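PDB 6GZW: Dye type peroxidase A from Streptomyces lividans 1326, which is a haem enzyme of the dye-decolourising peroxidase family, which probably uses hydrogen peroxide to oxidise dyes and other reducing substrates. Local coordinates for residues Thr24-Arg29 and Val300-Ser305; Arg29-Ala34 and Gln158-Asn163; Arg225-Leu230 and Phe304-Gly309. All coordinates share one frame; numbering follows the deposited sequence. Where two conformers were deposited one is given.

Contact 1 of 3, residues Thr24-Arg29 and Val300-Ser305; sequences TPMQAR and VRRPFS. With HEM (protoporphyrin IX containing Fe), chain C.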
loop_
_atom_site.group_PDB
_atom_site.type_symbol
_atom_site.label_atom_id
_atom_site.label_comp_id
_atom_site.label_asym_id
_atom_site.label_seq_id
_atom_site.Cartn_x
_atom_site.Cartn_y
_atom_site.Cartn_z
ATOM N N THR A 24 -0.492 9.788 -18.096
ATOM C CA THR A 24 0.068 8.494 -17.813
ATOM C C THR A 24 -1.008 7.526 -17.311
ATOM O O THR A 24 -1.867 7.945 -16.538
ATOM C CB THR A 24 1.099 8.626 -16.683
ATOM O OG1 THR A 24 1.976 9.693 -16.990
ATOM C CG2 THR A 24 1.890 7.345 -16.496
ATOM N N PRO A 25 -0.929 6.247 -17.711
ATOM C CA PRO A 25 -1.856 5.278 -17.170
ATOM C C PRO A 25 -1.783 5.209 -15.664
ATOM O O PRO A 25 -0.756 5.544 -15.053
ATOM C CB PRO A 25 -1.384 3.965 -17.761
ATOM C CG PRO A 25 -0.745 4.346 -19.043
ATOM C CD PRO A 25 -0.028 5.612 -18.690
ATOM N N MET A 26 -2.866 4.712 -15.084
ATOM C CA MET A 26 -2.954 4.429 -13.668
ATOM C C MET A 26 -1.833 3.528 -13.180
ATOM O O MET A 26 -1.423 2.602 -13.882
ATOM C CB MET A 26 -4.287 3.755 -13.401
ATOM C CG MET A 26 -5.464 4.676 -13.690
ATOM S SD MET A 26 -6.027 5.634 -12.261
ATOM C CE MET A 26 -4.724 6.726 -11.927
ATOM N N GLN A 27 -1.347 3.812 -11.973
ATOM C CA GLN A 27 -0.281 3.016 -11.347
ATOM C C GLN A 27 -0.796 2.352 -10.076
ATOM O O GLN A 27 -1.688 2.894 -9.406
ATOM C CB GLN A 27 0.872 3.947 -10.994
ATOM C CG GLN A 27 1.588 4.571 -12.205
ATOM C CD GLN A 27 2.052 5.957 -11.922
ATOM O OE1 GLN A 27 1.352 6.734 -11.250
ATOM N NE2 GLN A 27 3.231 6.315 -12.454
ATOM N N ALA A 28 -0.196 1.218 -9.726
ATOM C CA ALA A 28 -0.639 0.415 -8.586
ATOM C C ALA A 28 -0.349 1.062 -7.227
ATOM O O ALA A 28 -1.041 0.767 -6.265
ATOM C CB ALA A 28 -0.016 -0.953 -8.624
ATOM N N ARG A 29 0.665 1.922 -7.152
ATOM C CA ARG A 29 1.105 2.501 -5.897
ATOM C C ARG A 29 1.283 3.994 -6.056
ATOM O O ARG A 29 1.868 4.422 -7.035
ATOM C CB ARG A 29 2.422 1.853 -5.487
ATOM C CG ARG A 29 2.988 2.328 -4.176
ATOM C CD ARG A 29 1.957 2.286 -3.081
ATOM N NE ARG A 29 2.586 2.147 -1.792
ATOM C CZ ARG A 29 1.957 2.192 -0.639
ATOM N NH1 ARG A 29 0.640 2.386 -0.582
ATOM N NH2 ARG A 29 2.647 2.036 0.471
ATOM N N VAL A 300 -9.734 15.667 -16.272
ATOM C CA VAL A 300 -9.168 14.312 -16.232
ATOM C C VAL A 300 -9.137 13.886 -14.769
ATOM O O VAL A 300 -8.839 14.687 -13.885
ATOM C CB VAL A 300 -7.784 14.246 -16.897
ATOM C CG1 VAL A 300 -6.954 13.054 -16.417
ATOM C CG2 VAL A 300 -7.943 14.187 -18.418
ATOM N N ARG A 301 -9.566 12.656 -14.533
ATOM C CA ARG A 301 -9.544 12.039 -13.203
ATOM C C ARG A 301 -8.504 10.925 -13.213
ATOM O O ARG A 301 -8.487 10.101 -14.111
ATOM C CB ARG A 301 -10.929 11.480 -12.869
ATOM C CG ARG A 301 -11.959 12.581 -12.650
ATOM C CD ARG A 301 -13.369 12.044 -12.493
ATOM N NE ARG A 301 -13.773 11.401 -13.741
ATOM C CZ ARG A 301 -14.206 10.152 -13.894
ATOM N NH1 ARG A 301 -14.333 9.294 -12.873
ATOM N NH2 ARG A 301 -14.545 9.752 -15.119
ATOM N N ARG A 302 -7.625 10.912 -12.213
ATOM C CA ARG A 302 -6.528 9.964 -12.189
ATOM C C ARG A 302 -6.174 9.706 -10.714
ATOM O O ARG A 302 -5.166 10.198 -10.204
ATOM C CB ARG A 302 -5.334 10.517 -12.981
ATOM C CG ARG A 302 -4.210 9.561 -13.240
ATOM C CD ARG A 302 -3.043 10.185 -13.999
ATOM N NE ARG A 302 -1.974 9.215 -14.079
ATOM C CZ ARG A 302 -1.087 8.974 -13.123
ATOM N NH1 ARG A 302 -1.099 9.651 -11.973
ATOM N NH2 ARG A 302 -0.172 8.036 -13.330
ATOM N N PRO A 303 -7.026 8.915 -10.029
ATOM C CA PRO A 303 -6.988 8.754 -8.573
ATOM C C PRO A 303 -6.118 7.613 -8.090
ATOM O O PRO A 303 -5.639 6.805 -8.892
ATOM C CB PRO A 303 -8.465 8.415 -8.256
ATOM C CG PRO A 303 -8.865 7.565 -9.424
ATOM C CD PRO A 303 -8.241 8.278 -10.599
ATOM N N PHE A 304 -5.994 7.547 -6.784
ATOM C CA PHE A 304 -5.602 6.347 -6.083
ATOM C C PHE A 304 -6.636 6.066 -5.002
ATOM O O PHE A 304 -7.219 7.000 -4.437
ATOM C CB PHE A 304 -4.238 6.529 -5.413
ATOM C CG PHE A 304 -3.114 6.828 -6.366
ATOM C CD1 PHE A 304 -2.839 8.131 -6.725
ATOM C CD2 PHE A 304 -2.318 5.815 -6.877
ATOM C CE1 PHE A 304 -1.809 8.421 -7.593
ATOM C CE2 PHE A 304 -1.255 6.103 -7.728
ATOM C CZ PHE A 304 -1.027 7.413 -8.098
ATOM N N SER A 305 -6.825 4.794 -4.667
ATOM C CA SER A 305 -7.653 4.443 -3.511
ATOM C C SER A 305 -6.753 4.460 -2.250
ATOM O O SER A 305 -5.523 4.448 -2.367
ATOM C CB SER A 305 -8.327 3.078 -3.708
ATOM O OG SER A 305 -9.274 3.143 -4.773
HETATM C CHA HEM C . -17.818 9.623 -13.006
HETATM C CHB HEM C . -17.424 7.611 -8.621
HETATM C CHC HEM C . -16.118 11.932 -6.828
HETATM C CHD HEM C . -16.512 13.914 -11.195
HETATM C C1A HEM C . -17.827 8.710 -11.983
HETATM C C2A HEM C . -18.230 7.349 -12.119
HETATM C C3A HEM C . -18.118 6.799 -10.884
HETATM C C4A HEM C . -17.655 7.815 -9.984
HETATM C CMA HEM C . -18.389 5.370 -10.479
HETATM C CAA HEM C . -18.708 6.646 -13.383
HETATM C CBA HEM C . -17.649 5.973 -14.244
HETATM C CGA HEM C . -16.758 6.974 -14.899
HETATM O O1A HEM C . -17.071 7.565 -15.967
HETATM O O2A HEM C . -15.652 7.266 -14.359
HETATM C C1B HEM C . -17.003 8.628 -7.745
HETATM C C2B HEM C . -16.703 8.425 -6.366
HETATM C C3B HEM C . -16.339 9.619 -5.828
HETATM C C4B HEM C . -16.409 10.596 -6.958
HETATM C CMB HEM C . -16.824 7.125 -5.631
HETATM C CAB HEM C . -15.850 9.938 -4.470
HETATM C CBB HEM C . -15.247 9.072 -3.673
HETATM C C1C HEM C . -16.154 12.869 -7.838
HETATM C C2C HEM C . -15.848 14.244 -7.674
HETATM C C3C HEM C . -15.979 14.817 -8.927
HETATM C C4C HEM C . -16.329 13.763 -9.846
HETATM C CMC HEM C . -15.494 14.963 -6.408
HETATM C CAC HEM C . -15.847 16.233 -9.346
HETATM C CBC HEM C . -15.976 17.327 -8.581
HETATM C C1D HEM C . -16.844 12.835 -12.023
HETATM C C2D HEM C . -16.961 13.041 -13.479
HETATM C C3D HEM C . -17.329 11.852 -13.995
HETATM C C4D HEM C . -17.427 10.930 -12.827
HETATM C CMD HEM C . -16.685 14.326 -14.254
HETATM C CAD HEM C . -17.582 11.562 -15.466
HETATM C CBD HEM C . -19.001 11.947 -15.897
HETATM C CGD HEM C . -19.185 11.713 -17.364
HETATM O O1D HEM C . -19.686 10.631 -17.783
HETATM O O2D HEM C . -18.812 12.593 -18.166
HETATM N NA HEM C . -17.571 9.014 -10.654
HETATM N NB HEM C . -16.839 9.925 -8.032
HETATM N NC HEM C . -16.497 12.603 -9.121
HETATM N ND HEM C . -17.218 11.595 -11.660
HETATM FE FE HEM C . -17.066 10.792 -9.906
HETATM O O HOH W 1 1.287 9.346 -10.390
HETATM O O HOH W 2 -15.142 10.415 -10.201
#
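The guanidinium of Arg302 reaches into the loop 24-29 and is held there by three acceptors. Its NE gives a nearly straight hydrogen bond to Thr24 O (2.8 Å), which lies in the guanidinium plane. NH2 serves two oxygens, Pro25 O at 3.1 Å and Gln27 OE1 at 2.9 Å. Both carbonyls are met from above their planes, and the Gln27 amide stands 75° from the Arg302 guanidinium. A water takes a hydrogen bond from Arg302 NH1 and gives one to Gln27 OE1, while Gln27 NE2 turns to Ser81 O and Thr83 OG1. With CG anti to the backbone N (chi1 -170°) and the chain stretched out to NE, Arg302 reaches the loop carbonyls, whose partial negative charge would suit its cation. Thr24 CB packs 3.6 Å from Arg302 NH2. In the conformer given, Met26 lies along Arg302 and Pro303, a placement to be taken as doubtful, and the Phe304 ring brings CE2 obliquely to Gln27 O and Arg29 O. Next door in sequence, Arg301 leaves on a different course: NH1 and NH2 both bond the haem propionate atom O2A, NH1 also bonds the water on the iron, and Asp183 forms a salt bridge with Arg301 NH1. This is consistent with the distal arginine of dye-decolourising peroxidases. The loop 24-29 runs into strand 29-37, whereas Arg302 and Phe304 pair through their backbones with strand 316-326, and both side chains pack on Gln129 of strand 126-132, so the contact bridges the N-terminal and C-terminal family regions.

Contact 2 of 3, residues Arg29-Ala34 and Gln158-Asn163; sequences RGHLVA and QMNGFN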
loop_
_atom_site.group_PDB
_atom_site.type_symbol
_atom_site.label_atom_id
_atom_site.label_comp_id
_atom_site.label_asym_id
_atom_site.label_seq_id
_atom_site.Cartn_x
_atom_site.Cartn_y
_atom_site.Cartn_z
ATOM N N ARG A 29 0.665 1.922 -7.152
ATOM C CA ARG A 29 1.105 2.501 -5.897
ATOM C C ARG A 29 1.283 3.994 -6.056
ATOM O O ARG A 29 1.868 4.422 -7.035
ATOM C CB ARG A 29 2.422 1.853 -5.487
ATOM C CG ARG A 29 2.988 2.328 -4.176
ATOM C CD ARG A 29 1.957 2.286 -3.081
ATOM N NE ARG A 29 2.586 2.147 -1.792
ATOM C CZ ARG A 29 1.957 2.192 -0.639
ATOM N NH1 ARG A 29 0.640 2.386 -0.582
ATOM N NH2 ARG A 29 2.647 2.036 0.471
ATOM N N GLY A 30 0.745 4.771 -5.108
ATOM C CA GLY A 30 0.855 6.230 -5.074
ATOM C C GLY A 30 1.298 6.762 -3.717
ATOM O O GLY A 30 0.963 6.224 -2.665
ATOM N N HIS A 31 2.090 7.830 -3.755
ATOM C CA HIS A 31 2.360 8.641 -2.583
ATOM C C HIS A 31 2.164 10.104 -2.998
ATOM O O HIS A 31 2.815 10.557 -3.949
ATOM C CB HIS A 31 3.790 8.453 -2.083
ATOM C CG HIS A 31 4.171 7.038 -1.751
ATOM N ND1 HIS A 31 3.673 6.349 -0.663
ATOM C CD2 HIS A 31 5.031 6.191 -2.368
ATOM C CE1 HIS A 31 4.222 5.142 -0.625
ATOM N NE2 HIS A 31 5.070 5.027 -1.633
ATOM N N LEU A 32 1.290 10.810 -2.302
ATOM C CA LEU A 32 1.121 12.253 -2.486
ATOM C C LEU A 32 1.756 12.928 -1.285
ATOM O O LEU A 32 1.564 12.470 -0.166
ATOM C CB LEU A 32 -0.339 12.646 -2.545
ATOM C CG LEU A 32 -1.256 11.913 -3.533
ATOM C CD1 LEU A 32 -2.652 12.523 -3.583
ATOM C CD2 LEU A 32 -0.648 11.852 -4.928
ATOM N N VAL A 33 2.517 14.003 -1.494
ATOM C CA VAL A 33 3.157 14.682 -0.379
ATOM C C VAL A 33 3.132 16.186 -0.642
ATOM O O VAL A 33 3.244 16.598 -1.790
ATOM C CB VAL A 33 4.575 14.113 -0.152
ATOM C CG1 VAL A 33 5.400 14.122 -1.416
ATOM C CG2 VAL A 33 5.287 14.781 1.010
ATOM N N ALA A 34 2.862 16.970 0.401
ATOM C CA ALA A 34 2.973 18.407 0.360
ATOM C C ALA A 34 4.106 18.851 1.273
ATOM O O ALA A 34 4.304 18.272 2.346
ATOM C CB ALA A 34 1.652 19.049 0.763
ATOM N N GLN A 158 1.331 13.873 4.029
ATOM C CA GLN A 158 1.687 12.805 3.095
ATOM C C GLN A 158 0.666 11.700 3.193
ATOM O O GLN A 158 0.247 11.321 4.329
ATOM C CB GLN A 158 3.103 12.290 3.366
ATOM C CG GLN A 158 3.663 11.367 2.270
ATOM C CD GLN A 158 3.380 9.909 2.533
ATOM O OE1 GLN A 158 3.770 9.400 3.561
ATOM N NE2 GLN A 158 2.766 9.223 1.581
ATOM N N MET A 159 0.198 11.260 2.020
ATOM C CA MET A 159 -0.855 10.219 1.896
ATOM C C MET A 159 -0.380 9.086 0.988
ATOM O O MET A 159 0.204 9.325 -0.073
ATOM C CB MET A 159 -2.163 10.839 1.360
ATOM C CG MET A 159 -2.708 11.912 2.277
ATOM S SD MET A 159 -4.156 12.739 1.608
ATOM C CE MET A 159 -4.155 14.149 2.707
ATOM N N ASN A 160 -0.709 7.844 1.350
ATOM C CA ASN A 160 -0.453 6.686 0.524
ATOM C C ASN A 160 -1.708 6.247 -0.199
ATOM O O ASN A 160 -2.790 6.290 0.365
ATOM C CB ASN A 160 -0.066 5.478 1.370
ATOM C CG ASN A 160 1.202 5.688 2.168
ATOM O OD1 ASN A 160 2.113 6.450 1.762
ATOM N ND2 ASN A 160 1.285 4.973 3.322
ATOM N N GLY A 161 -1.525 5.747 -1.418
ATOM C CA GLY A 161 -2.621 5.199 -2.196
ATOM C C GLY A 161 -2.234 3.951 -2.968
ATOM O O GLY A 161 -1.065 3.564 -3.032
ATOM N N PHE A 162 -3.252 3.306 -3.519
ATOM C CA PHE A 162 -3.089 2.117 -4.297
ATOM C C PHE A 162 -4.190 1.991 -5.351
ATOM O O PHE A 162 -5.281 2.595 -5.251
ATOM C CB PHE A 162 -3.052 0.869 -3.424
ATOM C CG PHE A 162 -4.247 0.719 -2.525
ATOM C CD1 PHE A 162 -5.407 0.139 -2.991
ATOM C CD2 PHE A 162 -4.220 1.203 -1.202
ATOM C CE1 PHE A 162 -6.508 0.003 -2.180
ATOM C CE2 PHE A 162 -5.338 1.063 -0.374
ATOM C CZ PHE A 162 -6.493 0.480 -0.880
ATOM N N ASN A 163 -3.879 1.159 -6.343
ATOM C CA ASN A 163 -4.833 0.778 -7.384
ATOM C C ASN A 163 -4.578 -0.685 -7.746
ATOM O O ASN A 163 -3.656 -1.356 -7.217
ATOM C CB ASN A 163 -4.661 1.656 -8.641
ATOM C CG ASN A 163 -5.213 3.056 -8.497
ATOM O OD1 ASN A 163 -6.388 3.243 -8.163
ATOM N ND2 ASN A 163 -4.366 4.064 -8.757
#
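Asn160 OD1 takes two hydrogen bonds, from His31 ND1 and Gln158 NE2, each 2.9 Å long, which approach from opposite faces of its amide plane. OD1 lies in the plane of each donor group, and the His31 ring stands 76° from the Asn160 amide. The two backbones form a regular antiparallel ladder between strands 29-37 and 153-162, part of the ferredoxin-like beta-sheet of the peroxidase fold. Gly30 with Gly161 and Leu32 with Met159 are hydrogen-bonded pairs, and the non-hydrogen-bonded pairs that alternate with them put Arg29, His31, Val33, Gln158, Asn160 and Phe162 on one face. Gln158, with CG anti to its backbone N (chi1 -169°) and a bend at chi2, packs CG against Val33 CB at 3.8 Å and turns its amide back toward Asn160. The polar groups have further partners across the dimer: Asn160 ND2 bonds His307 O and Gln158 OE1 bonds His307 NE2, both of the second subunit. Helix 135-149 packs on the same face, placing Leu142 against His31 and Gln158. Gly161 O is also doubly gripped: Gly30 N at 3.0 Å and Arg29 NH1 at 3.2 Å meet it from opposite faces of its carbonyl plane.

Contact 3 of 3, residues Arg225-Leu230 and Phe304-Gly309; sequences RIRMLL and FSYHDG. With HEM (protoporphyrin IX containing Fe), chain C.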
loop_
_atom_site.group_PDB
_atom_site.type_symbol
_atom_site.label_atom_id
_atom_site.label_comp_id
_atom_site.label_asym_id
_atom_site.label_seq_id
_atom_site.Cartn_x
_atom_site.Cartn_y
_atom_site.Cartn_z
ATOM N N ARG A 225 -9.071 14.290 -0.513
ATOM C CA ARG A 225 -9.061 13.061 0.250
ATOM C C ARG A 225 -10.533 12.834 0.603
ATOM O O ARG A 225 -11.050 13.490 1.498
ATOM C CB ARG A 225 -8.203 13.174 1.519
ATOM C CG ARG A 225 -8.119 11.872 2.323
ATOM C CD ARG A 225 -7.500 12.118 3.688
ATOM N NE ARG A 225 -7.397 10.898 4.490
ATOM C CZ ARG A 225 -6.463 9.955 4.319
ATOM N NH1 ARG A 225 -5.565 10.058 3.348
ATOM N NH2 ARG A 225 -6.440 8.888 5.104
ATOM N N ILE A 226 -11.174 11.876 -0.080
ATOM C CA ILE A 226 -12.598 11.660 0.103
ATOM C C ILE A 226 -12.790 10.316 0.784
ATOM O O ILE A 226 -12.553 9.268 0.183
ATOM C CB ILE A 226 -13.354 11.692 -1.237
ATOM C CG1 ILE A 226 -13.005 12.953 -2.025
ATOM C CG2 ILE A 226 -14.849 11.621 -0.984
ATOM C CD1 ILE A 226 -13.668 13.013 -3.382
ATOM N N ARG A 227 -13.219 10.347 2.050
ATOM C CA ARG A 227 -13.483 9.136 2.766
ATOM C C ARG A 227 -14.763 8.541 2.259
ATOM O O ARG A 227 -15.723 9.256 1.981
ATOM C CB ARG A 227 -13.595 9.391 4.274
ATOM C CG ARG A 227 -13.868 8.125 5.084
ATOM C CD ARG A 227 -13.440 8.274 6.529
ATOM N NE ARG A 227 -14.264 9.234 7.272
ATOM C CZ ARG A 227 -15.391 8.937 7.902
ATOM N NH1 ARG A 227 -15.913 7.719 7.861
ATOM N NH2 ARG A 227 -16.015 9.888 8.585
ATOM N N MET A 228 -14.763 7.247 2.054
ATOM C CA MET A 228 -15.993 6.564 1.713
ATOM C C MET A 228 -16.655 6.057 2.978
ATOM O O MET A 228 -16.044 5.385 3.759
ATOM C CB MET A 228 -15.739 5.419 0.747
ATOM C CG MET A 228 -15.318 5.873 -0.641
ATOM S SD MET A 228 -14.592 4.519 -1.576
ATOM C CE MET A 228 -14.763 5.204 -3.211
ATOM N N LEU A 229 -17.941 6.345 3.151
ATOM C CA LEU A 229 -18.690 5.890 4.318
ATOM C C LEU A 229 -19.154 4.471 4.020
ATOM O O LEU A 229 -20.340 4.189 3.861
ATOM C CB LEU A 229 -19.884 6.835 4.615
ATOM C CG LEU A 229 -19.479 8.293 4.889
ATOM C CD1 LEU A 229 -20.682 9.112 5.323
ATOM C CD2 LEU A 229 -18.378 8.431 5.916
ATOM N N LEU A 230 -18.184 3.560 4.062
ATOM C CA LEU A 230 -18.409 2.182 3.654
ATOM C C LEU A 230 -19.400 1.445 4.560
ATOM O O LEU A 230 -20.154 0.573 4.097
ATOM C CB LEU A 230 -17.071 1.430 3.606
ATOM C CG LEU A 230 -16.064 1.902 2.556
ATOM C CD1 LEU A 230 -14.797 1.092 2.688
ATOM C CD2 LEU A 230 -16.617 1.793 1.128
ATOM N N PHE A 304 -5.994 7.547 -6.784
ATOM C CA PHE A 304 -5.602 6.347 -6.083
ATOM C C PHE A 304 -6.636 6.066 -5.002
ATOM O O PHE A 304 -7.219 7.000 -4.437
ATOM C CB PHE A 304 -4.238 6.529 -5.413
ATOM C CG PHE A 304 -3.114 6.828 -6.366
ATOM C CD1 PHE A 304 -2.839 8.131 -6.725
ATOM C CD2 PHE A 304 -2.318 5.815 -6.877
ATOM C CE1 PHE A 304 -1.809 8.421 -7.593
ATOM C CE2 PHE A 304 -1.255 6.103 -7.728
ATOM C CZ PHE A 304 -1.027 7.413 -8.098
ATOM N N SER A 305 -6.825 4.794 -4.667
ATOM C CA SER A 305 -7.653 4.443 -3.511
ATOM C C SER A 305 -6.753 4.460 -2.250
ATOM O O SER A 305 -5.523 4.448 -2.367
ATOM C CB SER A 305 -8.327 3.078 -3.708
ATOM O OG SER A 305 -9.274 3.143 -4.773
ATOM N N TYR A 306 -7.358 4.627 -1.072
ATOM C CA TYR A 306 -6.610 4.589 0.192
ATOM C C TYR A 306 -7.328 3.816 1.256
ATOM O O TYR A 306 -8.570 3.677 1.258
ATOM C CB TYR A 306 -6.229 5.996 0.682
ATOM C CG TYR A 306 -7.363 6.837 1.290
ATOM C CD1 TYR A 306 -7.650 6.805 2.652
ATOM C CD2 TYR A 306 -8.129 7.681 0.501
ATOM C CE1 TYR A 306 -8.671 7.573 3.213
ATOM C CE2 TYR A 306 -9.155 8.464 1.062
ATOM C CZ TYR A 306 -9.401 8.435 2.404
ATOM O OH TYR A 306 -10.404 9.219 2.950
ATOM N N HIS A 307 -6.522 3.274 2.138
ATOM C CA HIS A 307 -6.962 2.664 3.373
ATOM C C HIS A 307 -5.852 2.782 4.402
ATOM O O HIS A 307 -4.791 2.207 4.207
ATOM C CB HIS A 307 -7.293 1.223 3.173
ATOM C CG HIS A 307 -7.550 0.526 4.465
ATOM N ND1 HIS A 307 -8.643 0.819 5.253
ATOM C CD2 HIS A 307 -6.813 -0.383 5.150
ATOM C CE1 HIS A 307 -8.582 0.093 6.353
ATOM N NE2 HIS A 307 -7.484 -0.641 6.315
ATOM N N ASP A 308 -6.096 3.544 5.465
ATOM C CA ASP A 308 -5.083 3.804 6.484
ATOM C C ASP A 308 -5.349 3.130 7.814
ATOM O O ASP A 308 -4.600 3.322 8.780
ATOM C CB ASP A 308 -4.878 5.299 6.606
ATOM C CG ASP A 308 -4.100 5.852 5.430
ATOM O OD1 ASP A 308 -2.946 5.425 5.185
ATOM O OD2 ASP A 308 -4.589 6.743 4.752
ATOM N N GLY A 309 -6.339 2.261 7.849
ATOM C CA GLY A 309 -6.612 1.496 9.072
ATOM C C GLY A 309 -7.981 1.854 9.567
ATOM O O GLY A 309 -8.832 2.419 8.822
HETATM C CHA HEM C . -17.818 9.623 -13.006
HETATM C CHB HEM C . -17.424 7.611 -8.621
HETATM C CHC HEM C . -16.118 11.932 -6.828
HETATM C CHD HEM C . -16.512 13.914 -11.195
HETATM C C1A HEM C . -17.827 8.710 -11.983
HETATM C C2A HEM C . -18.230 7.349 -12.119
HETATM C C3A HEM C . -18.118 6.799 -10.884
HETATM C C4A HEM C . -17.655 7.815 -9.984
HETATM C CMA HEM C . -18.389 5.370 -10.479
HETATM C CAA HEM C . -18.708 6.646 -13.383
HETATM C CBA HEM C . -17.649 5.973 -14.244
HETATM C CGA HEM C . -16.758 6.974 -14.899
HETATM O O1A HEM C . -17.071 7.565 -15.967
HETATM O O2A HEM C . -15.652 7.266 -14.359
HETATM C C1B HEM C . -17.003 8.628 -7.745
HETATM C C2B HEM C . -16.703 8.425 -6.366
HETATM C C3B HEM C . -16.339 9.619 -5.828
HETATM C C4B HEM C . -16.409 10.596 -6.958
HETATM C CMB HEM C . -16.824 7.125 -5.631
HETATM C CAB HEM C . -15.850 9.938 -4.470
HETATM C CBB HEM C . -15.247 9.072 -3.673
HETATM C C1C HEM C . -16.154 12.869 -7.838
HETATM C C2C HEM C . -15.848 14.244 -7.674
HETATM C C3C HEM C . -15.979 14.817 -8.927
HETATM C C4C HEM C . -16.329 13.763 -9.846
HETATM C CMC HEM C . -15.494 14.963 -6.408
HETATM C CAC HEM C . -15.847 16.233 -9.346
HETATM C CBC HEM C . -15.976 17.327 -8.581
HETATM C C1D HEM C . -16.844 12.835 -12.023
HETATM C C2D HEM C . -16.961 13.041 -13.479
HETATM C C3D HEM C . -17.329 11.852 -13.995
HETATM C C4D HEM C . -17.427 10.930 -12.827
HETATM C CMD HEM C . -16.685 14.326 -14.254
HETATM C CAD HEM C . -17.582 11.562 -15.466
HETATM C CBD HEM C . -19.001 11.947 -15.897
HETATM C CGD HEM C . -19.185 11.713 -17.364
HETATM O O1D HEM C . -19.686 10.631 -17.783
HETATM O O2D HEM C . -18.812 12.593 -18.166
HETATM N NA HEM C . -17.571 9.014 -10.654
HETATM N NB HEM C . -16.839 9.925 -8.032
HETATM N NC HEM C . -16.497 12.603 -9.121
HETATM N ND HEM C . -17.218 11.595 -11.660
HETATM FE FE HEM C . -17.066 10.792 -9.906
HETATM O O HOH W 3 -10.027 9.982 5.549
HETATM O O HOH W 4 -3.779 7.966 2.509
HETATM O O HOH W 2 -15.142 10.415 -10.201
#
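Strands 225-228 and 304-309 are not paired; their axes pass 8.7 Å apart at 64°, and side chains fill the distance. Arg225 lies over the ring of Tyr306, a cation-pi contact with CZ 3.9 Å from the ring centroid and the two planes 31° apart. Its NH2 also gives an almost linear salt-bridge hydrogen bond to Asp308 OD2 (2.9 Å), which is met on its anti side and lies in the guanidinium plane. The extended chain from CG to NE, with chi1 at -178°, carries the charge across to both partners. Two waters complete the join: one links Arg225 NE with Tyr306 OH, the other takes a bond from Arg225 NH1 and donates to Asp308 OD2. Asp317 forms a second salt bridge with the arginine, so the cation probably steadies two carboxylates. A leucine in place of Arg225 would probably leave Asp308 without its charged mate and the Tyr306 face without its cation. Beyond the ring, Tyr306 OH sits 3.5 Å from Arg227 CB. On the haem side, Ile226 CG2 touches the vinyl atom CBB at 3.7 Å and Met228 CE lies as close to the methyl CMB, lining the cofactor pocket. Strand 219-228 is flanked in the sheet by 350-360 and 316-326; the latter separates it from strand 300-310, outermost of the sheet within this chain, with Tyr306 packing on Leu321 of 316-326.

How the contacts relate
Along the chain, the first segments of contacts 1 and 2 follow one another through shared Arg29, and contact 2 closes before contact 3 opens; contacts 1 and 3 both end on strand 300-310, sharing Phe304 and Ser305. The centres of contacts 1 and 2 lie about 10 Å apart, those of contacts 2 and 3 about 12 Å, and those of contacts 1 and 3 about 15 Å. All three reach one antiparallel sheet, whose outermost strands within the chain, 153-162 and 300-310, come together where Ser305 N probably hydrogen-bonds Phe162 O, 2.7 Å away. The two family regions thus meet along these edges, with haem contacts in 1 and 3 and the second subunit reached mainly by 2 and 3.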